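PDB 5E75: SusD-like protein BACOVA_02651 from Bacteroides ovatus, which binds polysaccharide at the cell surface and probably captures xyloglucan before it is transported into the periplasm for degradation. Local coordinates for residues 326-331 against 450-455; 460-465 against 477-482; 308-313 against 320-325. One frame throughout, in Å; residues are numbered along the deposited sequence.

Contact 1 (326-331 against 450-455)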
loop_
_atom_site.group_PDB
_atom_site.type_symbol
_atom_site.label_atom_id
_atom_site.label_comp_id
_atom_site.label_asym_id
_atom_site.label_seq_id
_atom_site.Cartn_x
_atom_site.Cartn_y
_atom_site.Cartn_z
ATOM N N THR A 326 -25.232 -8.176 5.952
ATOM C CA THR A 326 -25.489 -8.155 4.513
ATOM C C THR A 326 -24.708 -7.056 3.819
ATOM O O THR A 326 -25.086 -6.592 2.762
ATOM C CB THR A 326 -26.993 -7.983 4.197
ATOM O OG1 THR A 326 -27.455 -6.723 4.686
ATOM C CG2 THR A 326 -27.797 -9.098 4.843
ATOM N N ALA A 327 -23.611 -6.650 4.437
ATOM C CA ALA A 327 -22.712 -5.654 3.866
ATOM C C ALA A 327 -21.350 -6.295 3.550
ATOM O O ALA A 327 -21.278 -7.487 3.234
ATOM C CB ALA A 327 -22.603 -4.481 4.798
ATOM N N SER A 328 -20.275 -5.513 3.596
ATOM C CA SER A 328 -18.973 -6.009 3.173
ATOM C C SER A 328 -17.855 -5.353 3.992
ATOM O O SER A 328 -16.909 -4.791 3.435
ATOM C CB SER A 328 -18.789 -5.801 1.664
ATOM O OG SER A 328 -19.131 -4.486 1.278
ATOM N N PRO A 329 -17.942 -5.425 5.325
ATOM C CA PRO A 329 -16.931 -4.744 6.132
ATOM C C PRO A 329 -15.536 -5.355 5.969
ATOM O O PRO A 329 -15.354 -6.491 5.510
ATOM C CB PRO A 329 -17.470 -4.896 7.559
ATOM C CG PRO A 329 -18.370 -6.115 7.534
ATOM C CD PRO A 329 -18.953 -6.127 6.150
ATOM N N ILE A 330 -14.547 -4.572 6.366
ATOM C CA ILE A 330 -13.154 -4.941 6.193
ATOM C C ILE A 330 -12.789 -6.143 7.084
ATOM O O ILE A 330 -13.077 -6.154 8.283
ATOM C CB ILE A 330 -12.240 -3.735 6.506
ATOM C CG1 ILE A 330 -12.510 -2.560 5.551
ATOM C CG2 ILE A 330 -10.772 -4.140 6.464
ATOM C CD1 ILE A 330 -11.909 -1.254 6.011
ATOM N N LYS A 331 -12.108 -7.130 6.501
ATOM C CA LYS A 331 -11.457 -8.203 7.255
ATOM C C LYS A 331 -9.943 -8.010 7.352
ATOM O O LYS A 331 -9.355 -8.224 8.408
ATOM C CB LYS A 331 -11.764 -9.582 6.653
ATOM C CG LYS A 331 -10.897 -10.740 7.232
ATOM C CD LYS A 331 -11.132 -10.989 8.712
ATOM C CE LYS A 331 -9.990 -11.783 9.341
ATOM N NZ LYS A 331 -8.761 -10.959 9.438
ATOM N N ASP A 450 -27.538 -1.773 -0.056
ATOM C CA ASP A 450 -27.918 -2.207 1.279
ATOM C C ASP A 450 -27.635 -3.667 1.558
ATOM O O ASP A 450 -27.298 -4.028 2.693
ATOM C CB ASP A 450 -29.414 -2.012 1.487
ATOM C CG ASP A 450 -29.793 -0.587 1.791
ATOM O OD1 ASP A 450 -28.921 0.221 2.163
ATOM O OD2 ASP A 450 -31.003 -0.289 1.681
ATOM N N ALA A 451 -27.795 -4.518 0.549
ATOM C CA ALA A 451 -27.681 -5.948 0.751
ATOM C C ALA A 451 -26.847 -6.633 -0.307
ATOM O O ALA A 451 -27.086 -6.504 -1.508
ATOM C CB ALA A 451 -29.079 -6.595 0.807
ATOM N N ILE A 452 -25.868 -7.379 0.179
ATOM C CA ILE A 452 -25.051 -8.245 -0.640
ATOM C C ILE A 452 -25.217 -9.641 -0.067
ATOM O O ILE A 452 -24.926 -9.873 1.106
ATOM C CB ILE A 452 -23.577 -7.813 -0.592
ATOM C CG1 ILE A 452 -23.445 -6.382 -1.128
ATOM C CG2 ILE A 452 -22.727 -8.776 -1.389
ATOM C CD1 ILE A 452 -22.052 -5.818 -0.977
ATOM N N ILE A 453 -25.723 -10.560 -0.874
ATOM C CA ILE A 453 -25.979 -11.925 -0.415
ATOM C C ILE A 453 -25.411 -12.929 -1.408
ATOM O O ILE A 453 -24.971 -12.547 -2.492
ATOM C CB ILE A 453 -27.493 -12.169 -0.202
ATOM C CG1 ILE A 453 -28.259 -12.010 -1.511
ATOM C CG2 ILE A 453 -28.022 -11.187 0.837
ATOM C CD1 ILE A 453 -29.733 -12.413 -1.411
ATOM N N LYS A 454 -25.412 -14.206 -1.033
ATOM C CA LYS A 454 -24.904 -15.267 -1.904
ATOM C C LYS A 454 -25.967 -16.261 -2.319
ATOM O O LYS A 454 -26.906 -16.518 -1.569
ATOM C CB LYS A 454 -23.790 -16.039 -1.214
ATOM C CG LYS A 454 -22.565 -15.223 -0.996
ATOM C CD LYS A 454 -21.684 -15.857 0.038
ATOM C CE LYS A 454 -20.617 -14.857 0.457
ATOM N NZ LYS A 454 -19.864 -15.319 1.629
ATOM N N ASP A 455 -25.805 -16.816 -3.518
ATOM C CA ASP A 455 -26.634 -17.934 -3.960
ATOM C C ASP A 455 -25.968 -19.270 -3.631
ATOM O O ASP A 455 -24.873 -19.306 -3.067
ATOM C CB ASP A 455 -26.975 -17.835 -5.456
ATOM C CG ASP A 455 -25.752 -17.904 -6.365
ATOM O OD1 ASP A 455 -24.749 -18.560 -6.014
ATOM O OD2 ASP A 455 -25.805 -17.301 -7.454
HETATM O O HOH W 1 -22.521 -9.794 2.424
#
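The flat group that carries this contact is the T326 carbonyl, met by the backbone of A451 and I452. The N-H of I452 reaches T326 O at 2.8 Å, tilted 30° from the carbonyl plane. The CA-H of A451 points at the same oxygen, with A451 CA 3.3 Å from T326 O. T326 OG1 sits between its own backbone N and carbonyl carbon (chi1 63°). T326 OG1 then lies 3.4 Å from D450 O, a weak bond at most. A water bridges the two segments a step further on. The water donates to A327 O and to I452 O, each at 2.7 Å. Beyond T326, the end of I452 reaches S328: with chi2 extended (174°), I452 CD1 lies 3.9 Å from S328 OG and near S328 CB. That hydroxyl is held by G284 O. D450 and A451 both face G463, which makes a classic beta bulge at the start of the strand. Strand 451-454 is an outer strand of a three-stranded antiparallel sheet. Its A451 and I453 bond to G463 and H461 of strand 460-465. The loop 326-331 takes the other edge through I452, while S328 bonds back to strand 283-284.

Contact 2 (460-465 against 477-482)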
loop_
_atom_site.group_PDB
_atom_site.type_symbol
_atom_site.label_atom_id
_atom_site.label_comp_id
_atom_site.label_asym_id
_atom_site.label_seq_id
_atom_site.Cartn_x
_atom_site.Cartn_y
_atom_site.Cartn_z
ATOM N N LEU A 460 -21.956 -13.735 -5.514
ATOM C CA LEU A 460 -22.484 -12.544 -4.860
ATOM C C LEU A 460 -23.598 -11.893 -5.668
ATOM O O LEU A 460 -23.513 -11.817 -6.891
ATOM C CB LEU A 460 -21.363 -11.525 -4.651
ATOM C CG LEU A 460 -20.274 -11.908 -3.660
ATOM C CD1 LEU A 460 -19.208 -10.829 -3.686
ATOM C CD2 LEU A 460 -20.804 -12.093 -2.251
ATOM N N HIS A 461 -24.628 -11.411 -4.970
ATOM C CA HIS A 461 -25.726 -10.675 -5.585
ATOM C C HIS A 461 -25.907 -9.366 -4.836
ATOM O O HIS A 461 -25.800 -9.325 -3.606
ATOM C CB HIS A 461 -27.012 -11.511 -5.568
ATOM C CG HIS A 461 -26.903 -12.762 -6.383
ATOM N ND1 HIS A 461 -27.308 -12.826 -7.701
ATOM C CD2 HIS A 461 -26.409 -13.979 -6.079
ATOM C CE1 HIS A 461 -27.076 -14.040 -8.166
ATOM N NE2 HIS A 461 -26.528 -14.763 -7.208
ATOM N N PHE A 462 -26.149 -8.300 -5.590
ATOM C CA PHE A 462 -26.142 -6.934 -5.078
ATOM C C PHE A 462 -27.523 -6.310 -5.233
ATOM O O PHE A 462 -28.124 -6.376 -6.312
ATOM C CB PHE A 462 -25.107 -6.073 -5.832
ATOM C CG PHE A 462 -23.704 -6.628 -5.804
ATOM C CD1 PHE A 462 -23.293 -7.554 -6.743
ATOM C CD2 PHE A 462 -22.800 -6.227 -4.835
ATOM C CE1 PHE A 462 -22.008 -8.068 -6.715
ATOM C CE2 PHE A 462 -21.524 -6.740 -4.812
ATOM C CZ PHE A 462 -21.132 -7.661 -5.737
ATOM N N GLY A 463 -28.023 -5.708 -4.160
ATOM C CA GLY A 463 -29.319 -5.059 -4.191
ATOM C C GLY A 463 -29.736 -4.558 -2.823
ATOM O O GLY A 463 -28.950 -3.983 -2.081
ATOM N N LYS A 464 -31.000 -4.778 -2.472
ATOM C CA LYS A 464 -31.515 -4.318 -1.192
ATOM C C LYS A 464 -32.660 -5.213 -0.767
ATOM O O LYS A 464 -33.100 -6.069 -1.534
ATOM C CB LYS A 464 -32.003 -2.868 -1.283
ATOM C CG LYS A 464 -33.281 -2.681 -2.085
ATOM C CD LYS A 464 -33.618 -1.209 -2.246
ATOM C CE LYS A 464 -34.360 -0.665 -1.036
ATOM N NZ LYS A 464 -34.525 0.814 -1.110
ATOM N N TYR A 465 -33.122 -5.034 0.459
ATOM C CA TYR A 465 -34.341 -5.708 0.900
ATOM C C TYR A 465 -35.551 -4.793 0.723
ATOM O O TYR A 465 -35.426 -3.572 0.690
ATOM C CB TYR A 465 -34.215 -6.162 2.352
ATOM C CG TYR A 465 -33.299 -7.353 2.525
ATOM C CD1 TYR A 465 -33.640 -8.605 2.023
ATOM C CD2 TYR A 465 -32.092 -7.222 3.183
ATOM C CE1 TYR A 465 -32.799 -9.692 2.179
ATOM C CE2 TYR A 465 -31.248 -8.296 3.340
ATOM C CZ TYR A 465 -31.599 -9.524 2.843
ATOM O OH TYR A 465 -30.748 -10.585 3.015
ATOM N N GLU A 477 -30.665 -0.848 -10.107
ATOM C CA GLU A 477 -31.743 0.090 -9.838
ATOM C C GLU A 477 -31.990 0.225 -8.332
ATOM O O GLU A 477 -32.614 1.185 -7.874
ATOM C CB GLU A 477 -33.027 -0.324 -10.574
ATOM C CG GLU A 477 -33.581 -1.689 -10.193
ATOM C CD GLU A 477 -32.992 -2.840 -11.006
ATOM O OE1 GLU A 477 -31.836 -2.738 -11.472
ATOM O OE2 GLU A 477 -33.700 -3.855 -11.183
ATOM N N TYR A 478 -31.477 -0.734 -7.560
ATOM C CA TYR A 478 -31.661 -0.735 -6.109
ATOM C C TYR A 478 -30.423 -0.273 -5.344
ATOM O O TYR A 478 -30.434 -0.242 -4.114
ATOM C CB TYR A 478 -32.059 -2.126 -5.632
ATOM C CG TYR A 478 -33.368 -2.577 -6.219
ATOM C CD1 TYR A 478 -34.560 -2.004 -5.805
ATOM C CD2 TYR A 478 -33.415 -3.561 -7.194
ATOM C CE1 TYR A 478 -35.767 -2.406 -6.339
ATOM C CE2 TYR A 478 -34.617 -3.964 -7.741
ATOM C CZ TYR A 478 -35.784 -3.380 -7.305
ATOM O OH TYR A 478 -36.989 -3.783 -7.845
ATOM N N TYR A 479 -29.362 0.083 -6.059
ATOM C CA TYR A 479 -28.179 0.644 -5.417
ATOM C C TYR A 479 -28.495 2.037 -4.903
ATOM O O TYR A 479 -29.401 2.706 -5.405
ATOM C CB TYR A 479 -27.000 0.766 -6.391
ATOM C CG TYR A 479 -26.482 -0.508 -7.021
ATOM C CD1 TYR A 479 -26.957 -1.762 -6.651
ATOM C CD2 TYR A 479 -25.502 -0.445 -8.009
ATOM C CE1 TYR A 479 -26.474 -2.909 -7.255
ATOM C CE2 TYR A 479 -25.024 -1.575 -8.608
ATOM C CZ TYR A 479 -25.507 -2.802 -8.231
ATOM O OH TYR A 479 -25.010 -3.922 -8.847
ATOM N N THR A 480 -27.740 2.472 -3.904
ATOM C CA THR A 480 -27.794 3.845 -3.438
ATOM C C THR A 480 -26.789 4.630 -4.261
ATOM O O THR A 480 -25.585 4.364 -4.208
ATOM C CB THR A 480 -27.455 3.931 -1.936
ATOM O OG1 THR A 480 -28.375 3.117 -1.193
ATOM C CG2 THR A 480 -27.526 5.365 -1.441
ATOM N N ALA A 481 -27.274 5.572 -5.061
ATOM C CA ALA A 481 -26.382 6.393 -5.871
ATOM C C ALA A 481 -25.747 7.505 -5.041
ATOM O O ALA A 481 -26.319 7.958 -4.052
ATOM C CB ALA A 481 -27.124 6.968 -7.075
ATOM N N PRO A 482 -24.543 7.933 -5.422
ATOM C CA PRO A 482 -23.892 9.025 -4.696
ATOM C C PRO A 482 -24.606 10.359 -4.920
ATOM O O PRO A 482 -25.336 10.501 -5.898
ATOM C CB PRO A 482 -22.487 9.061 -5.310
ATOM C CG PRO A 482 -22.626 8.386 -6.625
ATOM C CD PRO A 482 -23.661 7.336 -6.439
#
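K464 packs against Y478, and the two side chains cross at about a right angle. This is apolar contact. With chi1 at 71°, K464 CG tucks in over its own backbone and the chain runs on to Y478. There K464 CG packs on Y478 CB, and K464 CD meets Y478 CD1 at 3.8 Å. With an alanine at K464, the CB and CD1 side of Y478 would probably lose its aliphatic cover and the ring would be freer to turn. E477 CG lies over one face of the Y478 ring, 3.4 Å above its plane and offset toward the rim. Strands 451-454, 460-465 and 472-474 form an antiparallel beta meander. The chain leaves its last strand, makes a 3-10 turn and folds back beside the middle strand. G463 of the middle strand comes nearest the returning backbone, its CA 4.3 Å from Y478 CB. The apolar packing goes on at Y479, where F462 CB lies 3.7 Å from both Y479 CE1 and Y479 OH. The polar approach is to the same ring. F462 O, a backbone carbonyl oxygen, lies in the plane of the Y479 ring at its edge, 4.0 Å from Y479 CE1. The F462 side chain packs on I286, L289 and Q290 of helix 286-291, and Y479 touches I286 there too.

Contact 3 (308-313 against 320-325)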
loop_
_atom_site.group_PDB
_atom_site.type_symbol
_atom_site.label_atom_id
_atom_site.label_comp_id
_atom_site.label_asym_id
_atom_site.label_seq_id
_atom_site.Cartn_x
_atom_site.Cartn_y
_atom_site.Cartn_z
ATOM N N GLY A 308 -22.322 -15.050 5.447
ATOM C CA GLY A 308 -22.122 -16.483 5.552
ATOM C C GLY A 308 -20.673 -16.941 5.556
ATOM O O GLY A 308 -20.401 -18.121 5.770
ATOM N N SER A 309 -19.723 -16.030 5.342
ATOM C CA SER A 309 -18.324 -16.428 5.376
ATOM C C SER A 309 -17.896 -16.772 6.794
ATOM O O SER A 309 -18.230 -16.053 7.744
ATOM C CB SER A 309 -17.413 -15.326 4.827
ATOM O OG SER A 309 -17.612 -15.193 3.420
ATOM N N TYR A 310 -17.162 -17.876 6.906
ATOM C CA TYR A 310 -16.700 -18.428 8.182
ATOM C C TYR A 310 -15.192 -18.299 8.360
ATOM O O TYR A 310 -14.422 -18.507 7.431
ATOM C CB TYR A 310 -17.143 -19.902 8.329
ATOM C CG TYR A 310 -16.601 -20.583 9.568
ATOM C CD1 TYR A 310 -17.149 -20.351 10.825
ATOM C CD2 TYR A 310 -15.523 -21.437 9.481
ATOM C CE1 TYR A 310 -16.639 -20.968 11.948
ATOM C CE2 TYR A 310 -15.007 -22.051 10.593
ATOM C CZ TYR A 310 -15.564 -21.811 11.822
ATOM O OH TYR A 310 -15.019 -22.429 12.939
ATOM N N TYR A 311 -14.806 -17.924 9.571
ATOM C CA TYR A 311 -13.412 -17.704 9.955
ATOM C C TYR A 311 -13.093 -18.542 11.189
ATOM O O TYR A 311 -13.539 -18.223 12.285
ATOM C CB TYR A 311 -13.188 -16.212 10.251
ATOM C CG TYR A 311 -13.500 -15.355 9.055
ATOM C CD1 TYR A 311 -14.803 -15.048 8.712
ATOM C CD2 TYR A 311 -12.485 -14.877 8.241
ATOM C CE1 TYR A 311 -15.095 -14.303 7.584
ATOM C CE2 TYR A 311 -12.759 -14.131 7.111
ATOM C CZ TYR A 311 -14.070 -13.835 6.788
ATOM O OH TYR A 311 -14.423 -13.100 5.677
ATOM N N SER A 312 -12.291 -19.591 11.036
ATOM C CA SER A 312 -11.953 -20.439 12.179
ATOM C C SER A 312 -11.051 -19.738 13.176
ATOM O O SER A 312 -10.984 -20.138 14.344
ATOM C CB SER A 312 -11.267 -21.705 11.699
ATOM O OG SER A 312 -10.074 -21.386 11.023
ATOM N N TYR A 313 -10.388 -18.675 12.724
ATOM C CA TYR A 313 -9.311 -18.033 13.478
ATOM C C TYR A 313 -9.706 -16.676 14.080
ATOM O O TYR A 313 -8.861 -15.961 14.638
ATOM C CB TYR A 313 -8.074 -17.904 12.576
ATOM C CG TYR A 313 -8.261 -17.091 11.304
ATOM C CD1 TYR A 313 -8.675 -17.685 10.119
ATOM C CD2 TYR A 313 -7.980 -15.738 11.287
ATOM C CE1 TYR A 313 -8.833 -16.942 8.950
ATOM C CE2 TYR A 313 -8.142 -14.988 10.133
ATOM C CZ TYR A 313 -8.568 -15.592 8.968
ATOM O OH TYR A 313 -8.699 -14.824 7.822
ATOM N N GLY A 320 -15.032 -20.103 16.265
ATOM C CA GLY A 320 -14.915 -19.397 15.003
ATOM C C GLY A 320 -16.043 -18.399 14.830
ATOM O O GLY A 320 -16.954 -18.330 15.650
ATOM N N TYR A 321 -15.976 -17.620 13.756
ATOM C CA TYR A 321 -16.894 -16.523 13.505
ATOM C C TYR A 321 -17.513 -16.618 12.120
ATOM O O TYR A 321 -16.812 -16.828 11.120
ATOM C CB TYR A 321 -16.156 -15.176 13.599
ATOM C CG TYR A 321 -16.999 -13.985 13.198
ATOM C CD1 TYR A 321 -17.956 -13.470 14.047
ATOM C CD2 TYR A 321 -16.847 -13.388 11.961
ATOM C CE1 TYR A 321 -18.735 -12.392 13.668
ATOM C CE2 TYR A 321 -17.605 -12.322 11.585
ATOM C CZ TYR A 321 -18.556 -11.822 12.426
ATOM O OH TYR A 321 -19.310 -10.749 12.023
ATOM N N THR A 322 -18.830 -16.441 12.059
ATOM C CA THR A 322 -19.547 -16.334 10.807
ATOM C C THR A 322 -20.131 -14.935 10.713
ATOM O O THR A 322 -20.841 -14.491 11.609
ATOM C CB THR A 322 -20.703 -17.342 10.744
ATOM O OG1 THR A 322 -20.180 -18.669 10.844
ATOM C CG2 THR A 322 -21.465 -17.209 9.452
ATOM N N TYR A 323 -19.846 -14.236 9.618
ATOM C CA TYR A 323 -20.459 -12.940 9.385
ATOM C C TYR A 323 -21.898 -13.131 8.931
ATOM O O TYR A 323 -22.155 -13.826 7.950
ATOM C CB TYR A 323 -19.672 -12.157 8.325
ATOM C CG TYR A 323 -20.314 -10.842 7.944
ATOM C CD1 TYR A 323 -20.348 -9.780 8.835
ATOM C CD2 TYR A 323 -20.872 -10.656 6.691
ATOM C CE1 TYR A 323 -20.950 -8.573 8.484
ATOM C CE2 TYR A 323 -21.442 -9.461 6.330
ATOM C CZ TYR A 323 -21.488 -8.420 7.226
ATOM O OH TYR A 323 -22.077 -7.237 6.866
ATOM N N LYS A 324 -22.830 -12.500 9.635
ATOM C CA LYS A 324 -24.259 -12.712 9.369
ATOM C C LYS A 324 -24.961 -11.449 8.895
ATOM O O LYS A 324 -26.186 -11.440 8.713
ATOM C CB LYS A 324 -24.945 -13.263 10.623
ATOM C CG LYS A 324 -24.433 -14.646 10.967
ATOM C CD LYS A 324 -24.962 -15.143 12.294
ATOM C CE LYS A 324 -24.395 -16.512 12.613
ATOM N NZ LYS A 324 -24.984 -17.085 13.851
ATOM N N GLY A 325 -24.203 -10.382 8.686
ATOM C CA GLY A 325 -24.740 -9.170 8.096
ATOM C C GLY A 325 -24.918 -9.292 6.595
ATOM O O GLY A 325 -24.725 -10.370 6.022
#
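Y310 holds CG opposite its backbone N (chi1 175°), which swings its ring across the hairpin to T322 and G320. T322 turns OG1 beside its own backbone N (chi1 -61°). T322 OG1 then meets the edge of the Y310 ring, in its plane, 3.5 Å from Y310 CD1. Further out, Y310 OH lies 3.7 Å from G320 CA and is bonded to G319 O. A CB on G320 would run into this hydroxyl and into Y311 O. Y311 and Y321 lie side by side on the other face and point the same way, with Y311 CD1 4.2 Å from Y321 CD2. The backbones form an antiparallel beta hairpin. Y311 and Y321 are its hydrogen-bonded pair: Y311 N to Y321 O is 2.8 Å, and Y321 N to Y311 O is 2.9 Å. Y310 and T322 are the non-hydrogen-bonded pair. The pairing runs on past the short strands, with Y323 N to S309 O at 3.1 Å and G308 N to Y323 O at 2.8 Å. Strands 310-311 and 321-322 make a small sheet of their own. Y311 OH bonds to N301 O and S309 OG to N301 OD1, both on helix 297-303. Y321 OH bonds to E271 in a loop.

How the contacts relate
The three contacts follow one another along the chain, and none nests in or crosses another. Contact 3 comes first and closes a hairpin, with six residues between its two segments. The chain runs straight on into 326-331, where contact 1 opens. It closes 118 residues later, after a span of which about half is helix. It joins the loop after strand 321-322 to the outer strand 451-454 of the three-stranded sheet. Contact 2 then closes a span of eleven residues and joins the chain after strand 472-474 to the middle strand. Y323 OH bonds to A327 N and so links contacts 3 and 1. Contacts 1 and 2 share a sheet, with I453 and D455 both bonded to H461. Contacts 2 and 3 do not touch.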